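PDB 7KCT: 2-oxoglutarate carboxylase small subunit from Hydrogenobacter thermophilus, which is a biotin-carboxylase-family subunit, built around an ATP-grasp nucleotide-binding fold and paired with a second copy of itself in the assembly. Local coordinates for residues Y366-G371 with V376-S381; M121-R126 with D143-D148. All coordinates share one frame; numbering follows the deposited sequence.

How the contacts relate
Contact 2 comes first along the chain and is complete before contact 1 begins, so the two stand in series. Their centres lie about 41 Å apart, on opposite sides of the chain's centre, and their nearest atoms are about 25 Å from each other; they share no strand or helix. Contact 2 joins the start of helix 124-133 to the loop ahead of helix 149-159, in the ATP-grasp range, beside bound ADP and bicarbonate. Contact 1 joins strands 366-367 and 374-378 in the range of the biotin carboxylase C-terminal domain and faces the second subunit. One therefore belongs to the ligand-binding part of the molecule, the other to its dimer interface.

Contact 1: residues Y366-G371 with V376-S381; sequences YYVPGG and VEHASS
The hydroxyl of Y366 is gripped by two groups: Y366 OH pairs with H378 ND1 at 2.9 Å and is also hydrogen-bonded to the hydroxyl of Y418. The imidazole nitrogen lies in the plane of the phenol, at its edge. Ring geometry agrees with an edge contact, since the two planes are turned by only 13° while neither ring lies over the other's face. With CG of Y366 anti to the backbone nitrogen (chi1 -166°), the phenol reaches across to 376-381, where its outer end also packs on S380: Y366 OH lies 3.6 Å from S380 CB. One face of the phenol carries the backbone nitrogen of S381.

Beside this polar pair, V368 uses its two methyls separately. V368 CG2 meets H378 CE1 at 3.6 Å, whereas V368 CG1 rests 3.7 Å from V376 CG2. That same branch of V376 approaches the carbonyl of P369, with V376 CG2 and P369 O 3.5 Å apart.

The far nitrogen of H378, NE2, bonds to the carbonyl oxygen of V368 in the second subunit, and V368 O here accepts from H378 NE2 of that subunit. The imidazole is thus held at both nitrogens, which should fix its rotation. Such paired, reciprocal bonds are characteristic of a symmetric dimer interface, to which the biotin carboxylase C-terminal domain contributes here.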
loop_
_atom_site.group_PDB
_atom_site.type_symbol
_atom_site.label_atom_id
_atom_site.label_comp_id
_atom_site.label_asym_id
_atom_site.label_seq_id
_atom_site.Cartn_x
_atom_site.Cartn_y
_atom_site.Cartn_z
ATOM N N TYR A 366 -14.914 8.552 -6.879
ATOM C CA TYR A 366 -13.642 8.432 -6.168
ATOM C C TYR A 366 -13.306 6.955 -6.015
ATOM O O TYR A 366 -14.036 6.216 -5.348
ATOM C CB TYR A 366 -13.714 9.114 -4.803
ATOM C CG TYR A 366 -12.386 9.320 -4.164
ATOM C CD1 TYR A 366 -11.490 10.263 -4.664
ATOM C CD2 TYR A 366 -11.993 8.555 -3.097
ATOM C CE1 TYR A 366 -10.260 10.469 -4.074
ATOM C CE2 TYR A 366 -10.745 8.723 -2.513
ATOM C CZ TYR A 366 -9.873 9.672 -3.017
ATOM O OH TYR A 366 -8.638 9.850 -2.431
ATOM N N TYR A 367 -12.228 6.525 -6.641
ATOM C CA TYR A 367 -11.764 5.156 -6.473
ATOM C C TYR A 367 -10.265 5.201 -6.260
ATOM O O TYR A 367 -9.543 5.727 -7.110
ATOM C CB TYR A 367 -12.082 4.272 -7.671
ATOM C CG TYR A 367 -11.361 2.930 -7.584
ATOM C CD1 TYR A 367 -11.873 1.880 -6.818
ATOM C CD2 TYR A 367 -10.145 2.722 -8.254
ATOM C CE1 TYR A 367 -11.204 0.629 -6.759
ATOM C CE2 TYR A 367 -9.478 1.533 -8.183
ATOM C CZ TYR A 367 -9.992 0.494 -7.416
ATOM O OH TYR A 367 -9.302 -0.694 -7.409
ATOM N N VAL A 368 -9.804 4.628 -5.150
ATOM C CA VAL A 368 -8.399 4.599 -4.766
ATOM C C VAL A 368 -7.719 3.322 -5.273
ATOM O O VAL A 368 -8.146 2.217 -4.913
ATOM C CB VAL A 368 -8.298 4.696 -3.232
ATOM C CG1 VAL A 368 -6.874 4.660 -2.783
ATOM C CG2 VAL A 368 -8.937 5.956 -2.745
ATOM N N PRO A 369 -6.632 3.400 -6.023
ATOM C CA PRO A 369 -5.958 2.164 -6.442
ATOM C C PRO A 369 -5.203 1.510 -5.291
ATOM O O PRO A 369 -4.807 2.156 -4.327
ATOM C CB PRO A 369 -5.004 2.639 -7.538
ATOM C CG PRO A 369 -4.610 3.998 -7.069
ATOM C CD PRO A 369 -5.871 4.595 -6.447
ATOM N N GLY A 370 -5.015 0.198 -5.405
ATOM C CA GLY A 370 -4.211 -0.543 -4.450
ATOM C C GLY A 370 -3.516 -1.696 -5.153
ATOM O O GLY A 370 -3.926 -2.133 -6.230
ATOM N N GLY A 371 -2.423 -2.151 -4.552
ATOM C CA GLY A 371 -1.756 -3.335 -5.037
ATOM C C GLY A 371 -0.352 -3.483 -4.471
ATOM O O GLY A 371 0.086 -2.756 -3.564
ATOM N N VAL A 376 -1.089 4.645 -0.575
ATOM C CA VAL A 376 -1.895 5.828 -0.794
ATOM C C VAL A 376 -2.013 6.559 0.526
ATOM O O VAL A 376 -2.379 5.946 1.537
ATOM C CB VAL A 376 -3.294 5.503 -1.337
ATOM C CG1 VAL A 376 -4.071 6.829 -1.560
ATOM C CG2 VAL A 376 -3.188 4.746 -2.625
ATOM N N GLU A 377 -1.712 7.859 0.515
ATOM C CA GLU A 377 -1.924 8.756 1.651
ATOM C C GLU A 377 -3.042 9.728 1.265
ATOM O O GLU A 377 -2.883 10.544 0.351
ATOM C CB GLU A 377 -0.645 9.503 2.025
ATOM C CG GLU A 377 0.514 8.585 2.405
ATOM C CD GLU A 377 0.481 8.075 3.871
ATOM O OE1 GLU A 377 -0.196 8.675 4.783
ATOM O OE2 GLU A 377 1.163 7.049 4.104
ATOM N N HIS A 378 -4.178 9.648 1.953
ATOM C CA HIS A 378 -5.305 10.441 1.487
ATOM C C HIS A 378 -6.320 10.627 2.615
ATOM O O HIS A 378 -6.352 9.873 3.601
ATOM C CB HIS A 378 -5.948 9.784 0.238
ATOM C CG HIS A 378 -6.840 8.637 0.550
ATOM N ND1 HIS A 378 -8.128 8.538 0.056
ATOM C CD2 HIS A 378 -6.662 7.563 1.359
ATOM C CE1 HIS A 378 -8.704 7.456 0.560
ATOM N NE2 HIS A 378 -7.829 6.840 1.339
ATOM N N ALA A 379 -7.149 11.651 2.465
ATOM C CA ALA A 379 -8.175 11.890 3.463
ATOM C C ALA A 379 -9.529 12.134 2.820
ATOM O O ALA A 379 -10.366 12.835 3.396
ATOM C CB ALA A 379 -7.800 13.061 4.377
ATOM N N SER A 380 -9.761 11.546 1.660
ATOM C CA SER A 380 -10.897 11.865 0.811
ATOM C C SER A 380 -11.811 10.671 0.591
ATOM O O SER A 380 -11.406 9.517 0.716
ATOM C CB SER A 380 -10.441 12.372 -0.565
ATOM O OG SER A 380 -9.936 13.680 -0.428
ATOM N N SER A 381 -13.062 11.012 0.288
ATOM C CA SER A 381 -14.188 10.145 0.006
ATOM C C SER A 381 -15.124 10.916 -0.917
ATOM O O SER A 381 -15.060 12.147 -1.009
ATOM C CB SER A 381 -14.976 9.754 1.269
ATOM O OG SER A 381 -14.305 8.789 2.046
#

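Contact 2: residues M121-R126 with D143-D148; sequences MGDKAR and DGILKD. With ADP (adenosine-5'-diphosphate), chain C; BCT (bicarbonate ion), chain F.
A125 CB packs against the backbone of G144, 3.9 Å from G144 CA, and touches the flank of I145, with A125 CB and I145 CG1 4.0 Å apart. Further along the same side chain, I145 CD1 reaches D123 OD2 at 3.7 Å, an apolar methyl against a carboxylate oxygen. The direct meeting of the two segments is therefore small, and its side chains touch through van der Waals contact.

The next shell fixes D123. At the N-cap of helix 124-133, its OD1 accepts from R126 N at 2.8 Å in an almost straight bond (173°). Having CG anti to the backbone nitrogen (chi1 172°) leads the carboxylate back over the first turn for this cap. Its other oxygen, OD2, takes a hydrogen bond from S168 OG and a salt bridge from R202, so both oxygens are occupied.

From the same turn, R126 reaches the bicarbonate with two donors: NH1 to O2 at 2.6 Å and NH2 to O1 at 3.2 Å. The bicarbonate carbon lies in the guanidinium plane at its edge, with the ion slightly tilted, while D123 CB lies 3.4 Å above one face, offset toward the rim. The carbonyls of L120 and E119 accept from R126 NE and NH2, restricting the group's rotation. K124 instead runs to the nucleotide, where its NZ makes weak bonds to ADP O3A and A167 O.

Chemically, one helix start thus meets two anions in this crystal: the R126 guanidinium probably offsets the charge of bicarbonate, an ion probably from the crystallisation liquor, and the K124 side chain, if charged, would add a weaker attraction to the ADP phosphates.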
loop_
_atom_site.group_PDB
_atom_site.type_symbol
_atom_site.label_atom_id
_atom_site.label_comp_id
_atom_site.label_asym_id
_atom_site.label_seq_id
_atom_site.Cartn_x
_atom_site.Cartn_y
_atom_site.Cartn_z
ATOM N N MET A 121 17.309 28.305 12.363
ATOM C CA MET A 121 17.233 27.935 10.961
ATOM C C MET A 121 16.031 28.499 10.265
ATOM O O MET A 121 15.784 28.124 9.117
ATOM C CB MET A 121 17.243 26.423 10.832
ATOM C CG MET A 121 18.433 25.920 11.530
ATOM S SD MET A 121 20.053 26.588 10.923
ATOM C CE MET A 121 20.491 25.657 9.391
ATOM N N GLY A 122 15.345 29.438 10.886
ATOM C CA GLY A 122 14.147 30.036 10.336
ATOM C C GLY A 122 14.389 31.149 9.360
ATOM O O GLY A 122 13.448 31.648 8.746
ATOM N N ASP A 123 15.635 31.550 9.199
ATOM C CA ASP A 123 16.011 32.576 8.249
ATOM C C ASP A 123 17.027 31.938 7.322
ATOM O O ASP A 123 18.004 31.357 7.794
ATOM C CB ASP A 123 16.570 33.785 8.987
ATOM C CG ASP A 123 17.159 34.808 8.058
ATOM O OD1 ASP A 123 18.355 34.649 7.707
ATOM O OD2 ASP A 123 16.433 35.752 7.651
ATOM N N LYS A 124 16.773 32.012 6.008
ATOM C CA LYS A 124 17.631 31.288 5.064
ATOM C C LYS A 124 19.061 31.825 5.081
ATOM O O LYS A 124 20.016 31.056 4.973
ATOM C CB LYS A 124 17.072 31.360 3.630
ATOM C CG LYS A 124 15.763 30.558 3.347
ATOM C CD LYS A 124 15.581 30.234 1.812
ATOM C CE LYS A 124 14.131 29.872 1.467
ATOM N NZ LYS A 124 13.477 30.797 0.465
ATOM N N ALA A 125 19.218 33.146 5.129
ATOM C CA ALA A 125 20.554 33.747 5.123
ATOM C C ALA A 125 21.386 33.260 6.300
ATOM O O ALA A 125 22.511 32.772 6.133
ATOM C CB ALA A 125 20.442 35.270 5.144
ATOM N N ARG A 126 20.860 33.412 7.510
ATOM C CA ARG A 126 21.548 32.850 8.669
ATOM C C ARG A 126 21.796 31.360 8.510
ATOM O O ARG A 126 22.872 30.871 8.864
ATOM C CB ARG A 126 20.730 33.135 9.930
ATOM C CG ARG A 126 21.264 32.508 11.197
ATOM C CD ARG A 126 20.594 33.121 12.377
ATOM N NE ARG A 126 19.156 32.860 12.503
ATOM C CZ ARG A 126 18.193 33.768 12.368
ATOM N NH1 ARG A 126 18.475 35.025 12.072
ATOM N NH2 ARG A 126 16.920 33.411 12.563
ATOM N N ASP A 143 26.475 37.772 1.657
ATOM C CA ASP A 143 26.806 37.277 2.992
ATOM C C ASP A 143 25.741 37.895 3.877
ATOM O O ASP A 143 25.869 39.029 4.335
ATOM C CB ASP A 143 28.217 37.673 3.403
ATOM N N GLY A 144 24.634 37.189 4.026
ATOM C CA GLY A 144 23.519 37.716 4.770
ATOM C C GLY A 144 22.487 38.447 3.924
ATOM O O GLY A 144 22.521 38.502 2.687
ATOM N N ILE A 145 21.528 39.022 4.647
ATOM C CA ILE A 145 20.449 39.763 4.037
ATOM C C ILE A 145 20.985 40.998 3.332
ATOM O O ILE A 145 22.080 41.486 3.618
ATOM C CB ILE A 145 19.451 40.133 5.145
ATOM C CG1 ILE A 145 18.766 38.862 5.646
ATOM C CG2 ILE A 145 18.444 41.133 4.652
ATOM C CD1 ILE A 145 18.131 39.018 7.019
ATOM N N LEU A 146 20.191 41.508 2.392
ATOM C CA LEU A 146 20.529 42.714 1.644
ATOM C C LEU A 146 19.980 43.953 2.353
ATOM O O LEU A 146 18.804 43.987 2.726
ATOM C CB LEU A 146 19.971 42.632 0.221
ATOM C CG LEU A 146 20.376 41.467 -0.692
ATOM C CD1 LEU A 146 19.394 41.378 -1.873
ATOM C CD2 LEU A 146 21.801 41.646 -1.197
ATOM N N LYS A 147 20.831 44.977 2.501
ATOM C CA LYS A 147 20.433 46.210 3.183
ATOM C C LYS A 147 19.485 47.050 2.334
ATOM O O LYS A 147 18.608 47.726 2.887
ATOM C CB LYS A 147 21.682 47.022 3.592
ATOM N N ASP A 148 19.635 47.030 1.015
ATOM C CA ASP A 148 18.821 47.839 0.123
ATOM C C ASP A 148 19.088 47.358 -1.295
ATOM O O ASP A 148 19.990 46.548 -1.526
ATOM C CB ASP A 148 19.271 49.313 0.257
ATOM C CG ASP A 148 20.776 49.475 -0.092
ATOM O OD1 ASP A 148 21.447 48.446 -0.345
ATOM O OD2 ASP A 148 21.354 50.587 -0.102
HETATM P PB ADP C . 11.119 27.534 -0.386
HETATM O O1B ADP C . 9.942 28.320 -0.847
HETATM O O2B ADP C . 11.364 26.065 -0.614
HETATM O O3B ADP C . 11.700 27.992 0.939
HETATM P PA ADP C . 13.698 27.260 -1.470
HETATM O O1A ADP C . 13.879 25.816 -1.165
HETATM O O2A ADP C . 14.917 28.158 -1.333
HETATM O O3A ADP C . 12.462 28.219 -1.419
HETATM O "O5'" ADP C . 13.901 27.069 -3.326
HETATM C "C5'" ADP C . 12.624 27.008 -4.060
HETATM C "C4'" ADP C . 12.974 26.302 -5.309
HETATM O "O4'" ADP C . 13.552 27.344 -6.129
HETATM C "C3'" ADP C . 14.003 25.252 -5.115
HETATM O "O3'" ADP C . 13.392 23.960 -5.019
HETATM C "C2'" ADP C . 14.659 25.330 -6.492
HETATM O "O2'" ADP C . 13.790 24.776 -7.552
HETATM C "C1'" ADP C . 14.688 26.801 -6.795
HETATM N N9 ADP C . 15.941 27.433 -6.314
HETATM C C8 ADP C . 16.282 27.873 -5.028
HETATM N N7 ADP C . 17.523 28.427 -5.012
HETATM C C5 ADP C . 17.994 28.301 -6.320
HETATM C C6 ADP C . 19.212 28.679 -6.940
HETATM N N6 ADP C . 20.190 29.273 -6.206
HETATM N N1 ADP C . 19.445 28.415 -8.251
HETATM C C2 ADP C . 18.407 27.832 -8.899
HETATM N N3 ADP C . 17.203 27.434 -8.454
HETATM C C4 ADP C . 17.024 27.691 -7.133
HETATM C C BCT F . 15.488 36.567 11.912
HETATM O O1 BCT F . 14.819 35.785 12.631
HETATM O O2 BCT F . 16.532 36.470 11.256
HETATM O O3 BCT F . 14.852 37.853 11.789
#